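Local coordinates for protein myosin regulatory light chain (Physarum polycephalum, PDB 2BL0) that serves as a light chain of Physarum myosin II, holding a calcium ion in an EF-hand and probably regulating the motor through it, at residues E26-P38 with F60-Q74. Numbering follows the deposited sequence. Where two conformers were deposited one is given.
Sequences ELGSALRSLGKNP and FKTVYRKPIKTPTEQ
Helix 27-33 packs against helix 57-64 inside the N-terminal EF-hand lobe, and the loop 34-38 then passes the linker 68-71 in the opposite sense, so the contact joins the exiting helix of the first EF-hand to the last helix of the lobe and the linker behind it. The axes of 27-33 and 60-64 cross at -64°. Between them Leu-31 CD2 lies at the edge of the Tyr-64 ring, 3.7 Å from Tyr-64 CA, while Ala-30 CB meets Phe-60 CE1 at 3.6 Å. Tyr-64, its ring swung away from its own backbone N, slots between Leu-34 and Lys-36; its OH bonds Leu-34 O at 2.6 Å and also pairs with Ala-2 N. Lys-36 runs extended over one ring face, where NZ makes a cation-pi contact, and the ammonium reaches Tyr-64 O in the carbonyl plane at 2.8 Å, Lys-66 O and a water. A methionine at Lys-36 would probably leave the carbonyls of Tyr-64 and Lys-66 without this donor and the Tyr-64 face without its cation. Further along, Asn-37 N bonds Lys-69 O, nearly straight. Past it two side-chain amides meet with their planes 35° apart: Asn-37 ND2 points at Gln-74 OE1 over 2.8 Å, the acceptor lying in the Asn-37 amide plane.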
loop_
_atom_site.group_PDB
_atom_site.type_symbol
_atom_site.label_atom_id
_atom_site.label_comp_id
_atom_site.label_asym_id
_atom_site.label_seq_id
_atom_site.Cartn_x
_atom_site.Cartn_y
_atom_site.Cartn_z
ATOM N N GLU B 26 -9.330 17.764 6.121
ATOM C CA GLU B 26 -9.271 16.374 5.717
ATOM C C GLU B 26 -9.556 15.348 6.814
ATOM O O GLU B 26 -9.504 14.161 6.551
ATOM C CB GLU B 26 -7.890 16.075 5.142
ATOM C CG GLU B 26 -7.496 16.937 3.955
ATOM C CD GLU B 26 -8.256 16.586 2.695
ATOM O OE1 GLU B 26 -8.855 15.496 2.645
ATOM O OE2 GLU B 26 -8.242 17.407 1.744
ATOM N N LEU B 27 -9.866 15.780 8.028
ATOM C CA LEU B 27 -10.118 14.845 9.115
ATOM C C LEU B 27 -11.280 13.925 8.790
ATOM O O LEU B 27 -11.182 12.739 8.973
ATOM C CB LEU B 27 -10.379 15.604 10.430
ATOM C CG LEU B 27 -10.660 14.748 11.680
ATOM C CD1 LEU B 27 -9.537 13.760 11.997
ATOM C CD2 LEU B 27 -10.926 15.637 12.878
ATOM N N GLY B 28 -12.388 14.474 8.301
ATOM C CA GLY B 28 -13.517 13.652 7.923
ATOM C C GLY B 28 -13.133 12.580 6.916
ATOM O O GLY B 28 -13.444 11.404 7.108
ATOM N N SER B 29 -12.446 12.986 5.852
ATOM C CA SER B 29 -12.005 12.067 4.795
ATOM C C SER B 29 -11.125 10.949 5.325
ATOM O O SER B 29 -11.284 9.795 4.957
ATOM C CB SER B 29 -11.261 12.841 3.702
ATOM O OG SER B 29 -12.172 13.708 3.056
ATOM N N ALA B 30 -10.215 11.306 6.224
ATOM C CA ALA B 30 -9.289 10.344 6.823
ATOM C C ALA B 30 -10.018 9.343 7.732
ATOM O O ALA B 30 -9.748 8.134 7.666
ATOM C CB ALA B 30 -8.177 11.092 7.575
ATOM N N LEU B 31 -10.937 9.824 8.572
ATOM C CA LEU B 31 -11.763 8.942 9.409
ATOM C C LEU B 31 -12.589 7.995 8.553
ATOM O O LEU B 31 -12.628 6.769 8.776
ATOM C CB LEU B 31 -12.692 9.756 10.317
ATOM C CG LEU B 31 -12.010 10.558 11.403
ATOM C CD1 LEU B 31 -12.989 11.565 11.937
ATOM C CD2 LEU B 31 -11.471 9.652 12.505
ATOM N N ARG B 32 -13.233 8.564 7.540
ATOM C CA ARG B 32 -14.064 7.801 6.631
ATOM C C ARG B 32 -13.266 6.743 5.851
ATOM O O ARG B 32 -13.769 5.655 5.596
ATOM C CB ARG B 32 -14.765 8.750 5.676
ATOM C CG ARG B 32 -15.857 9.531 6.350
ATOM C CD ARG B 32 -16.329 10.751 5.579
ATOM N NE ARG B 32 -17.293 11.485 6.391
ATOM C CZ ARG B 32 -17.393 12.806 6.473
ATOM N NH1 ARG B 32 -16.602 13.621 5.765
ATOM N NH2 ARG B 32 -18.283 13.323 7.295
ATOM N N SER B 33 -12.022 7.077 5.508
ATOM C CA SER B 33 -11.140 6.177 4.785
ATOM C C SER B 33 -10.956 4.866 5.533
ATOM O O SER B 33 -10.781 3.823 4.896
ATOM C CB SER B 33 -9.770 6.826 4.521
ATOM O OG SER B 33 -9.884 7.890 3.581
ATOM N N LEU B 34 -10.983 4.938 6.864
ATOM C CA LEU B 34 -10.773 3.808 7.763
ATOM C C LEU B 34 -12.070 3.235 8.391
ATOM O O LEU B 34 -12.029 2.515 9.396
ATOM C CB LEU B 34 -9.791 4.199 8.862
ATOM C CG LEU B 34 -8.358 4.478 8.370
ATOM C CD1 LEU B 34 -7.477 4.805 9.545
ATOM C CD2 LEU B 34 -7.801 3.312 7.597
ATOM N N GLY B 35 -13.217 3.558 7.802
ATOM C CA GLY B 35 -14.451 2.888 8.148
ATOM C C GLY B 35 -15.247 3.425 9.316
ATOM O O GLY B 35 -16.044 2.686 9.913
ATOM N N LYS B 36 -15.067 4.695 9.641
ATOM C CA LYS B 36 -15.947 5.372 10.572
ATOM C C LYS B 36 -16.589 6.595 9.898
ATOM O O LYS B 36 -15.945 7.355 9.190
ATOM C CB LYS B 36 -15.198 5.734 11.845
ATOM C CG LYS B 36 -14.964 4.522 12.722
ATOM C CD LYS B 36 -14.295 4.840 14.041
ATOM C CE LYS B 36 -13.847 3.531 14.724
ATOM N NZ LYS B 36 -13.671 3.664 16.234
ATOM N N ASN B 37 -17.885 6.757 10.129
ATOM C CA ASN B 37 -18.751 7.653 9.360
ATOM C C ASN B 37 -19.426 8.732 10.222
ATOM O O ASN B 37 -20.614 8.644 10.521
ATOM C CB ASN B 37 -19.879 6.849 8.713
ATOM C CG ASN B 37 -19.408 5.903 7.629
ATOM O OD1 ASN B 37 -18.266 5.974 7.156
ATOM N ND2 ASN B 37 -20.307 4.990 7.224
ATOM N N PRO B 38 -18.705 9.790 10.572
ATOM C CA PRO B 38 -19.320 10.880 11.315
ATOM C C PRO B 38 -20.306 11.635 10.440
ATOM O O PRO B 38 -20.070 11.823 9.241
ATOM C CB PRO B 38 -18.130 11.780 11.664
ATOM C CG PRO B 38 -17.168 11.509 10.638
ATOM C CD PRO B 38 -17.299 10.072 10.245
ATOM N N PHE B 60 -5.072 11.924 15.491
ATOM C CA PHE B 60 -5.869 11.128 14.587
ATOM C C PHE B 60 -6.231 9.812 15.249
ATOM O O PHE B 60 -7.375 9.386 15.167
ATOM C CB PHE B 60 -5.089 10.872 13.305
ATOM C CG PHE B 60 -5.844 10.114 12.252
ATOM C CD1 PHE B 60 -7.147 10.473 11.880
ATOM C CD2 PHE B 60 -5.230 9.089 11.569
ATOM C CE1 PHE B 60 -7.791 9.786 10.864
ATOM C CE2 PHE B 60 -5.884 8.413 10.565
ATOM C CZ PHE B 60 -7.159 8.769 10.215
ATOM N N LYS B 61 -5.255 9.172 15.895
ATOM C CA LYS B 61 -5.513 7.903 16.602
ATOM C C LYS B 61 -6.577 8.054 17.667
ATOM O O LYS B 61 -7.503 7.243 17.752
ATOM C CB LYS B 61 -4.223 7.390 17.238
ATOM C CG LYS B 61 -3.282 6.763 16.251
ATOM C CD LYS B 61 -1.962 6.396 16.925
ATOM C CE LYS B 61 -1.020 5.735 15.961
ATOM N NZ LYS B 61 0.194 5.214 16.641
ATOM N N THR B 62 -6.433 9.097 18.473
ATOM C CA THR B 62 -7.321 9.386 19.577
ATOM C C THR B 62 -8.747 9.630 19.073
ATOM O O THR B 62 -9.703 9.096 19.614
ATOM C CB THR B 62 -6.819 10.623 20.368
ATOM O OG1 THR B 62 -5.488 10.400 20.893
ATOM C CG2 THR B 62 -7.660 10.839 21.581
ATOM N N VAL B 63 -8.883 10.443 18.037
ATOM C CA VAL B 63 -10.181 10.765 17.467
ATOM C C VAL B 63 -10.825 9.509 16.864
ATOM O O VAL B 63 -11.999 9.217 17.106
ATOM C CB VAL B 63 -10.063 11.871 16.414
ATOM C CG1 VAL B 63 -11.393 12.051 15.646
ATOM C CG2 VAL B 63 -9.695 13.169 17.077
ATOM N N TYR B 64 -10.023 8.755 16.109
ATOM C CA TYR B 64 -10.513 7.583 15.403
ATOM C C TYR B 64 -10.975 6.499 16.351
ATOM O O TYR B 64 -11.924 5.787 16.054
ATOM C CB TYR B 64 -9.454 7.023 14.443
ATOM C CG TYR B 64 -9.918 5.760 13.739
ATOM C CD1 TYR B 64 -10.732 5.823 12.623
ATOM C CD2 TYR B 64 -9.541 4.514 14.209
ATOM C CE1 TYR B 64 -11.167 4.658 11.983
ATOM C CE2 TYR B 64 -9.977 3.343 13.602
ATOM C CZ TYR B 64 -10.783 3.426 12.478
ATOM O OH TYR B 64 -11.190 2.284 11.851
ATOM N N ARG B 65 -10.324 6.378 17.495
ATOM C CA ARG B 65 -10.641 5.285 18.427
ATOM C C ARG B 65 -11.932 5.506 19.231
ATOM O O ARG B 65 -12.418 4.602 19.920
ATOM C CB ARG B 65 -9.456 5.045 19.357
ATOM C CG ARG B 65 -8.263 4.402 18.661
ATOM C CD ARG B 65 -8.531 3.014 18.115
ATOM N NE ARG B 65 -7.283 2.358 17.715
ATOM C CZ ARG B 65 -7.213 1.279 16.936
ATOM N NH1 ARG B 65 -8.321 0.703 16.466
ATOM N NH2 ARG B 65 -6.022 0.764 16.633
ATOM N N LYS B 66 -12.503 6.699 19.126
ATOM C CA LYS B 66 -13.799 6.988 19.714
ATOM C C LYS B 66 -14.899 6.233 18.968
ATOM O O LYS B 66 -14.706 5.808 17.813
ATOM C CB LYS B 66 -14.078 8.489 19.678
ATOM C CG LYS B 66 -13.022 9.340 20.388
ATOM C CD LYS B 66 -12.697 8.844 21.789
ATOM C CE LYS B 66 -11.786 9.854 22.526
ATOM N NZ LYS B 66 -11.173 9.254 23.732
ATOM N N PRO B 67 -16.058 6.083 19.619
ATOM C CA PRO B 67 -17.165 5.270 19.089
ATOM C C PRO B 67 -17.972 5.891 17.962
ATOM O O PRO B 67 -19.204 5.758 17.926
ATOM C CB PRO B 67 -18.077 5.081 20.317
ATOM C CG PRO B 67 -17.370 5.636 21.444
ATOM C CD PRO B 67 -16.398 6.643 20.940
ATOM N N ILE B 68 -17.292 6.546 17.033
ATOM C CA ILE B 68 -17.930 7.046 15.832
ATOM C C ILE B 68 -18.509 5.827 15.104
ATOM O O ILE B 68 -17.859 4.791 15.017
ATOM C CB ILE B 68 -16.887 7.783 14.962
ATOM C CG1 ILE B 68 -16.241 8.947 15.740
ATOM C CG2 ILE B 68 -17.540 8.279 13.693
ATOM C CD1 ILE B 68 -14.988 9.556 15.066
ATOM N N LYS B 69 -19.729 5.953 14.589
ATOM C CA LYS B 69 -20.416 4.830 13.958
ATOM C C LYS B 69 -19.682 4.254 12.754
ATOM O O LYS B 69 -19.226 4.997 11.881
ATOM C CB LYS B 69 -21.828 5.251 13.514
ATOM C CG LYS B 69 -22.793 5.540 14.667
ATOM C CD LYS B 69 -24.200 5.132 14.334
ATOM C CE LYS B 69 -25.201 5.664 15.339
ATOM N NZ LYS B 69 -26.369 6.225 14.616
ATOM N N THR B 70 -19.575 2.928 12.721
ATOM C CA THR B 70 -19.171 2.194 11.532
ATOM C C THR B 70 -20.381 2.023 10.604
ATOM O O THR B 70 -21.508 2.272 11.003
ATOM C CB THR B 70 -18.588 0.821 11.897
ATOM O OG1 THR B 70 -19.564 0.051 12.584
ATOM C CG2 THR B 70 -17.405 0.947 12.883
ATOM N N PRO B 71 -20.158 1.631 9.357
ATOM C CA PRO B 71 -21.274 1.468 8.419
ATOM C C PRO B 71 -22.361 0.471 8.877
ATOM O O PRO B 71 -23.532 0.774 8.700
ATOM C CB PRO B 71 -20.578 1.029 7.126
ATOM C CG PRO B 71 -19.201 1.582 7.247
ATOM C CD PRO B 71 -18.860 1.404 8.698
ATOM N N THR B 72 -22.012 -0.672 9.473
ATOM C CA THR B 72 -23.068 -1.587 9.938
ATOM C C THR B 72 -23.927 -0.974 11.045
ATOM O O THR B 72 -25.111 -1.310 11.172
ATOM C CB THR B 72 -22.536 -2.947 10.437
ATOM O OG1 THR B 72 -21.515 -2.733 11.419
ATOM C CG2 THR B 72 -21.867 -3.706 9.327
ATOM N N GLU B 73 -23.343 -0.099 11.851
ATOM C CA GLU B 73 -24.091 0.575 12.904
ATOM C C GLU B 73 -25.106 1.557 12.331
ATOM O O GLU B 73 -25.944 2.081 13.081
ATOM C CB GLU B 73 -23.150 1.328 13.847
ATOM C CG GLU B 73 -22.319 0.434 14.732
ATOM C CD GLU B 73 -21.344 1.239 15.564
ATOM O OE1 GLU B 73 -21.725 1.728 16.653
ATOM O OE2 GLU B 73 -20.202 1.401 15.118
ATOM N N GLN B 74 -25.023 1.839 11.027
ATOM C CA GLN B 74 -25.968 2.740 10.363
ATOM C C GLN B 74 -27.046 2.033 9.537
ATOM O O GLN B 74 -27.947 2.688 9.042
ATOM C CB GLN B 74 -25.223 3.752 9.494
ATOM C CG GLN B 74 -24.299 4.644 10.323
ATOM C CD GLN B 74 -23.411 5.546 9.504
ATOM O OE1 GLN B 74 -22.848 5.112 8.497
ATOM N NE2 GLN B 74 -23.267 6.803 9.938
HETATM O O HOH W 1 -11.613 1.633 16.813
#